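Local coordinates for MazG-related protein (PDB 2YXH) that probably hydrolyses nucleoside triphosphates to monophosphates and pyrophosphate in the manner of MazG-type enzymes, and binds magnesium ions, at residues Q22-L27 against A66-D71; K91-W96 against E103-I108. The protein carries 1 engineered substitution. One frame throughout, in Å; residues are numbered along the deposited sequence.

Both contacts belong to an all-helical chain that pairs with a second copy of itself, and they lie on opposite sides of the chain's centre, their own centres about 35 Å apart. Interaction 1 comes first along the sequence and ties the start of helix 24-43 to the end of helix 47-72, the two helices that carry the magnesium ligands Glu34, Glu37, Glu53, Asp56 and Asp60. Interaction 2 follows in series, beyond helix 76-90, where the loop at 91-96 packs on helix 102-113. Their nearest atoms are about 23 Å apart; each also meets the second subunit. Interaction 1 thus closes one end of the metal-bearing helix pair, while interaction 2 folds the C-terminal helix back on the loop, away from the metal site.

Interaction 1: Q22-L27 against A66-D71; sequences QSIETL and AVAQRD
Arg70 reaches across from the end of helix 47-72 and delivers NH2 to the backbone O of Gln22 at 2.6 Å. The bond is nearly straight and runs almost along the carbonyl axis, with the oxygen close to the guanidinium plane. CG of Arg70 lies anti to its own backbone N (chi1 -163°) and the chain then bends at chi3, which brings the guanidinium back beside Asp71. NE of Arg70 meets OD1 of Asp71 at 2.7 Å, from above the carboxylate plane (44° out of it), and its NH2 meets OD2, a side-on, two-pronged salt bridge; NH1 goes to the backbone O of Leu19.

Beside the guanidinium the contact is aliphatic. Val67 lays CG1 against one face of it, offset toward the rim, and 4.0 Å from Ile24 CB. The longer branch of Ile24 passes on to Ala68, its CD1 3.6 Å from Ala68 CB. Leu27 crosses Val67 at about a right angle. A water bridges the segments, accepting from the backbone N of Ile24 at 2.8 Å and donating to OD2 of Asp71. Val42 of the second subunit packs on Ile24.

The contact joins ends of the two metal-bearing helices of the MazG-type fold, the Leu27 side chain about 6 Å from that of the magnesium ligand Asp60. One arginine, fixed in rotation by Asp71, holds the carbonyls of Leu19 in helix 17-20 and Gln22 in the loop after it; its two N-H bonds to the carboxylate, with the water from Ile24, would probably favour the negative charge of Asp71.

Interaction 2: K91-W96 against E103-I108; sequences KPWLFW and EEAEKI
The short 3-10 turn at 92-94 faces helix 102-113 most closely where Trp93 CA and Ala105 CA stand 7.3 Å apart, and no hydrogen bond joins the two segments. Trp93 does most of the work from its side. With chi1 at 58°, its CG sits between the backbone N and the carbonyl carbon, and the indole swings out to the helix. Ala105 places its methyl over one face of the six-membered ring, CB 3.8 Å from the centroid and 11° off the normal, a CH-pi contact; Lys91 CA lies against the opposite face. Ile108 takes the rim, where its CB is 3.8 Å from Trp93 CZ3.

The two branches of Ile108 then divide the remaining partners. Ile108 CG2 packs on the Pro92 ring, 3.8 Å from its CD; Ile108 CD1 meets the edge of the Trp96 ring, 3.4 Å from CH2. Trp96 in turn lays one face over the turn's backbone, above Pro92 O and Trp93 CA. With an alanine at Trp93, the Ala105 methyl is likely to lose the aromatic face it rests on, and a gap would probably open beside Ile108 CB.

Trp109 and Ile100 also pack on Trp93, and Arg112 on Pro92, while Leu94 and Phe95 turn back to helix 76-90. The turn is therefore wedged between helices 76-90 and 102-113, with Cys16 and Pro17 of the second subunit adjoining Trp93 and Ala105.

Interaction 1: Q22-L27 against A66-D71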
loop_
_atom_site.group_PDB
_atom_site.type_symbol
_atom_site.label_atom_id
_atom_site.label_comp_id
_atom_site.label_asym_id
_atom_site.label_seq_id
_atom_site.Cartn_x
_atom_site.Cartn_y
_atom_site.Cartn_z
ATOM N N GLN A 22 -2.836 10.608 15.088
ATOM C CA GLN A 22 -3.248 10.637 13.652
ATOM C C GLN A 22 -4.617 9.962 13.368
ATOM O O GLN A 22 -4.918 8.863 13.833
ATOM C CB GLN A 22 -2.156 10.063 12.693
ATOM C CG GLN A 22 -0.735 10.437 13.033
ATOM C CD GLN A 22 -0.574 11.910 13.294
ATOM O OE1 GLN A 22 -0.841 12.751 12.388
ATOM N NE2 GLN A 22 -0.148 12.266 14.538
ATOM N N SER A 23 -5.454 10.618 12.594
ATOM C CA SER A 23 -6.712 9.992 12.174
ATOM C C SER A 23 -6.482 9.360 10.798
ATOM O O SER A 23 -5.544 9.703 10.069
ATOM C CB SER A 23 -7.819 11.040 12.055
ATOM O OG SER A 23 -7.474 11.896 11.002
ATOM N N ILE A 24 -7.343 8.427 10.447
ATOM C CA ILE A 24 -7.303 7.788 9.123
ATOM C C ILE A 24 -7.325 8.788 7.999
ATOM O O ILE A 24 -6.584 8.683 7.034
ATOM C CB ILE A 24 -8.381 6.646 9.010
ATOM C CG1 ILE A 24 -8.006 5.629 7.936
ATOM C CG2 ILE A 24 -9.779 7.164 8.876
ATOM C CD1 ILE A 24 -8.805 4.342 8.075
ATOM N N GLU A 25 -8.147 9.801 8.158
ATOM C CA GLU A 25 -8.141 10.976 7.291
ATOM C C GLU A 25 -6.777 11.570 7.082
ATOM O O GLU A 25 -6.336 11.801 5.971
ATOM C CB GLU A 25 -9.063 12.042 7.876
ATOM C CG GLU A 25 -10.576 11.706 7.648
ATOM C CD GLU A 25 -11.329 11.189 8.896
ATOM O OE1 GLU A 25 -10.714 10.707 9.873
ATOM O OE2 GLU A 25 -12.589 11.301 8.886
ATOM N N THR A 26 -6.085 11.797 8.162
ATOM C CA THR A 26 -4.784 12.413 8.071
ATOM C C THR A 26 -3.816 11.459 7.345
ATOM O O THR A 26 -2.961 11.873 6.548
ATOM C CB THR A 26 -4.237 12.729 9.502
ATOM O OG1 THR A 26 -5.058 13.715 10.120
ATOM C CG2 THR A 26 -2.901 13.345 9.391
ATOM N N LEU A 27 -3.945 10.175 7.665
ATOM C CA LEU A 27 -3.098 9.204 7.068
ATOM C C LEU A 27 -3.385 9.030 5.574
ATOM O O LEU A 27 -2.456 8.845 4.747
ATOM C CB LEU A 27 -3.219 7.917 7.846
ATOM C CG LEU A 27 -2.662 8.155 9.250
ATOM C CD1 LEU A 27 -2.924 6.867 10.246
ATOM C CD2 LEU A 27 -1.189 8.621 9.112
ATOM N N ALA A 66 -3.528 0.050 9.328
ATOM C CA ALA A 66 -3.419 0.028 10.828
ATOM C C ALA A 66 -4.446 0.814 11.640
ATOM O O ALA A 66 -4.946 0.344 12.698
ATOM C CB ALA A 66 -1.984 0.394 11.300
ATOM N N VAL A 67 -4.791 2.020 11.153
ATOM C CA VAL A 67 -5.631 2.851 11.917
ATOM C C VAL A 67 -7.094 2.507 11.604
ATOM O O VAL A 67 -7.977 2.770 12.425
ATOM C CB VAL A 67 -5.372 4.364 11.583
ATOM C CG1 VAL A 67 -6.449 5.238 12.238
ATOM C CG2 VAL A 67 -3.889 4.815 12.076
ATOM N N ALA A 68 -7.336 1.952 10.405
ATOM C CA ALA A 68 -8.623 1.318 10.066
ATOM C C ALA A 68 -8.878 0.180 11.092
ATOM O O ALA A 68 -10.003 0.014 11.548
ATOM C CB ALA A 68 -8.620 0.789 8.689
ATOM N N GLN A 69 -7.860 -0.593 11.457
ATOM C CA GLN A 69 -8.008 -1.574 12.529
ATOM C C GLN A 69 -8.188 -0.883 13.893
ATOM O O GLN A 69 -9.025 -1.286 14.678
ATOM C CB GLN A 69 -6.794 -2.491 12.620
ATOM C CG GLN A 69 -6.849 -3.468 13.762
ATOM C CD GLN A 69 -5.463 -4.254 14.021
ATOM O OE1 GLN A 69 -4.437 -3.702 14.505
ATOM N NE2 GLN A 69 -5.487 -5.514 13.714
ATOM N N ARG A 70 -7.367 0.122 14.176
ATOM C CA ARG A 70 -7.369 0.779 15.462
ATOM C C ARG A 70 -8.743 1.383 15.797
ATOM O O ARG A 70 -9.343 1.162 16.883
ATOM C CB ARG A 70 -6.366 1.951 15.436
ATOM C CG ARG A 70 -6.025 2.393 16.833
ATOM C CD ARG A 70 -5.259 3.685 16.814
ATOM N NE ARG A 70 -5.962 4.833 16.175
ATOM C CZ ARG A 70 -5.322 5.881 15.720
ATOM N NH1 ARG A 70 -3.967 5.921 15.811
ATOM N NH2 ARG A 70 -6.022 6.861 15.168
ATOM N N ASP A 71 -9.176 2.205 14.867
ATOM C CA ASP A 71 -10.366 2.992 15.022
ATOM C C ASP A 71 -11.686 2.315 14.572
ATOM O O ASP A 71 -12.719 2.726 15.016
ATOM C CB ASP A 71 -10.203 4.328 14.318
ATOM C CG ASP A 71 -9.196 5.231 15.044
ATOM O OD1 ASP A 71 -8.630 4.821 16.074
ATOM O OD2 ASP A 71 -8.937 6.347 14.552
HETATM O O HOH W 1 -9.270 7.575 12.357
#

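Interaction 2: K91-W96 against E103-I108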
loop_
_atom_site.group_PDB
_atom_site.type_symbol
_atom_site.label_atom_id
_atom_site.label_comp_id
_atom_site.label_asym_id
_atom_site.label_seq_id
_atom_site.Cartn_x
_atom_site.Cartn_y
_atom_site.Cartn_z
ATOM N N LYS A 91 -10.905 -11.897 -12.457
ATOM C CA LYS A 91 -9.855 -12.064 -13.437
ATOM C C LYS A 91 -9.511 -13.486 -13.352
ATOM O O LYS A 91 -8.452 -13.814 -12.912
ATOM C CB LYS A 91 -8.652 -11.176 -13.087
ATOM C CG LYS A 91 -8.966 -9.651 -13.125
ATOM C CD LYS A 91 -7.723 -8.838 -12.702
ATOM C CE LYS A 91 -7.212 -7.854 -13.784
ATOM N NZ LYS A 91 -5.686 -7.651 -13.721
ATOM N N PRO A 92 -10.443 -14.390 -13.735
ATOM C CA PRO A 92 -10.105 -15.843 -13.496
ATOM C C PRO A 92 -8.957 -16.358 -14.298
ATOM O O PRO A 92 -8.363 -17.412 -13.970
ATOM C CB PRO A 92 -11.372 -16.602 -14.000
ATOM C CG PRO A 92 -12.073 -15.585 -14.867
ATOM C CD PRO A 92 -11.791 -14.204 -14.298
ATOM N N TRP A 93 -8.718 -15.679 -15.425
ATOM C CA TRP A 93 -7.551 -16.059 -16.293
ATOM C C TRP A 93 -6.174 -16.074 -15.574
ATOM O O TRP A 93 -5.245 -16.658 -16.086
ATOM C CB TRP A 93 -7.465 -15.180 -17.507
ATOM C CG TRP A 93 -7.331 -13.689 -17.200
ATOM C CD1 TRP A 93 -6.144 -12.941 -17.031
ATOM C CD2 TRP A 93 -8.412 -12.742 -17.084
ATOM N NE1 TRP A 93 -6.453 -11.580 -16.806
ATOM C CE2 TRP A 93 -7.830 -11.449 -16.804
ATOM C CE3 TRP A 93 -9.817 -12.851 -17.154
ATOM C CZ2 TRP A 93 -8.617 -10.319 -16.639
ATOM C CZ3 TRP A 93 -10.603 -11.671 -16.979
ATOM C CH2 TRP A 93 -9.999 -10.458 -16.725
ATOM N N LEU A 94 -6.089 -15.460 -14.381
ATOM C CA LEU A 94 -4.861 -15.434 -13.575
ATOM C C LEU A 94 -4.472 -16.833 -13.161
ATOM O O LEU A 94 -3.320 -17.131 -12.803
ATOM C CB LEU A 94 -5.061 -14.539 -12.335
ATOM C CG LEU A 94 -5.322 -13.055 -12.613
ATOM C CD1 LEU A 94 -5.430 -12.275 -11.308
ATOM C CD2 LEU A 94 -4.144 -12.560 -13.424
ATOM N N PHE A 95 -5.444 -17.727 -13.201
ATOM C CA PHE A 95 -5.231 -19.100 -12.710
ATOM C C PHE A 95 -5.336 -20.095 -13.837
ATOM O O PHE A 95 -5.563 -21.269 -13.579
ATOM C CB PHE A 95 -6.270 -19.380 -11.634
ATOM C CG PHE A 95 -6.197 -18.413 -10.500
ATOM C CD1 PHE A 95 -5.263 -18.599 -9.462
ATOM C CD2 PHE A 95 -6.993 -17.269 -10.492
ATOM C CE1 PHE A 95 -5.137 -17.695 -8.413
ATOM C CE2 PHE A 95 -6.874 -16.358 -9.440
ATOM C CZ PHE A 95 -5.938 -16.578 -8.401
ATOM N N TRP A 96 -5.207 -19.620 -15.079
ATOM C CA TRP A 96 -5.336 -20.429 -16.280
ATOM C C TRP A 96 -3.999 -20.436 -17.030
ATOM O O TRP A 96 -3.432 -19.356 -17.288
ATOM C CB TRP A 96 -6.369 -19.826 -17.223
ATOM C CG TRP A 96 -7.822 -19.834 -16.804
ATOM C CD1 TRP A 96 -8.398 -20.515 -15.749
ATOM C CD2 TRP A 96 -8.892 -19.154 -17.470
ATOM N NE1 TRP A 96 -9.739 -20.253 -15.720
ATOM C CE2 TRP A 96 -10.064 -19.422 -16.758
ATOM C CE3 TRP A 96 -8.952 -18.276 -18.569
ATOM C CZ2 TRP A 96 -11.300 -18.894 -17.126
ATOM C CZ3 TRP A 96 -10.183 -17.751 -18.947
ATOM C CH2 TRP A 96 -11.341 -18.038 -18.205
ATOM N N GLU A 103 -9.053 -8.778 -25.334
ATOM C CA GLU A 103 -10.527 -8.748 -25.649
ATOM C C GLU A 103 -11.273 -9.910 -24.935
ATOM O O GLU A 103 -12.355 -9.764 -24.348
ATOM C CB GLU A 103 -10.832 -8.806 -27.151
ATOM C CG GLU A 103 -11.859 -9.937 -27.455
ATOM C CD GLU A 103 -12.237 -10.040 -28.883
ATOM O OE1 GLU A 103 -13.167 -10.828 -29.159
ATOM O OE2 GLU A 103 -11.618 -9.372 -29.739
ATOM N N GLU A 104 -10.639 -11.065 -24.956
ATOM C CA GLU A 104 -11.202 -12.134 -24.231
ATOM C C GLU A 104 -11.362 -11.727 -22.717
ATOM O O GLU A 104 -12.492 -11.763 -22.154
ATOM C CB GLU A 104 -10.344 -13.389 -24.490
ATOM C CG GLU A 104 -10.414 -13.881 -25.985
ATOM C CD GLU A 104 -9.638 -15.205 -26.289
ATOM O OE1 GLU A 104 -8.623 -15.586 -25.597
ATOM O OE2 GLU A 104 -10.028 -15.850 -27.281
ATOM N N ALA A 105 -10.235 -11.325 -22.081
ATOM C CA ALA A 105 -10.149 -10.851 -20.689
ATOM C C ALA A 105 -11.203 -9.819 -20.383
ATOM O O ALA A 105 -11.920 -9.923 -19.352
ATOM C CB ALA A 105 -8.738 -10.250 -20.394
ATOM N N GLU A 106 -11.358 -8.818 -21.249
ATOM C CA GLU A 106 -12.381 -7.851 -20.894
ATOM C C GLU A 106 -13.813 -8.417 -20.919
ATOM O O GLU A 106 -14.616 -8.079 -20.053
ATOM C CB GLU A 106 -12.321 -6.624 -21.735
ATOM C CG GLU A 106 -12.345 -6.849 -23.195
ATOM C CD GLU A 106 -12.316 -5.516 -23.992
ATOM O OE1 GLU A 106 -13.307 -4.709 -23.809
ATOM O OE2 GLU A 106 -11.316 -5.296 -24.765
ATOM N N LYS A 107 -14.127 -9.245 -21.911
ATOM C CA LYS A 107 -15.479 -9.776 -22.064
ATOM C C LYS A 107 -15.769 -10.523 -20.791
ATOM O O LYS A 107 -16.843 -10.352 -20.203
ATOM C CB LYS A 107 -15.529 -10.720 -23.256
ATOM C CG LYS A 107 -15.612 -10.031 -24.569
ATOM C CD LYS A 107 -16.239 -10.940 -25.576
ATOM C CE LYS A 107 -15.584 -10.732 -26.949
ATOM N NZ LYS A 107 -16.004 -11.801 -27.978
ATOM N N ILE A 108 -14.792 -11.302 -20.296
ATOM C CA ILE A 108 -15.002 -11.953 -19.028
ATOM C C ILE A 108 -15.258 -10.933 -17.924
ATOM O O ILE A 108 -16.233 -10.996 -17.167
ATOM C CB ILE A 108 -13.823 -12.806 -18.660
ATOM C CG1 ILE A 108 -13.620 -13.884 -19.751
ATOM C CG2 ILE A 108 -14.020 -13.341 -17.219
ATOM C CD1 ILE A 108 -12.718 -15.126 -19.356
#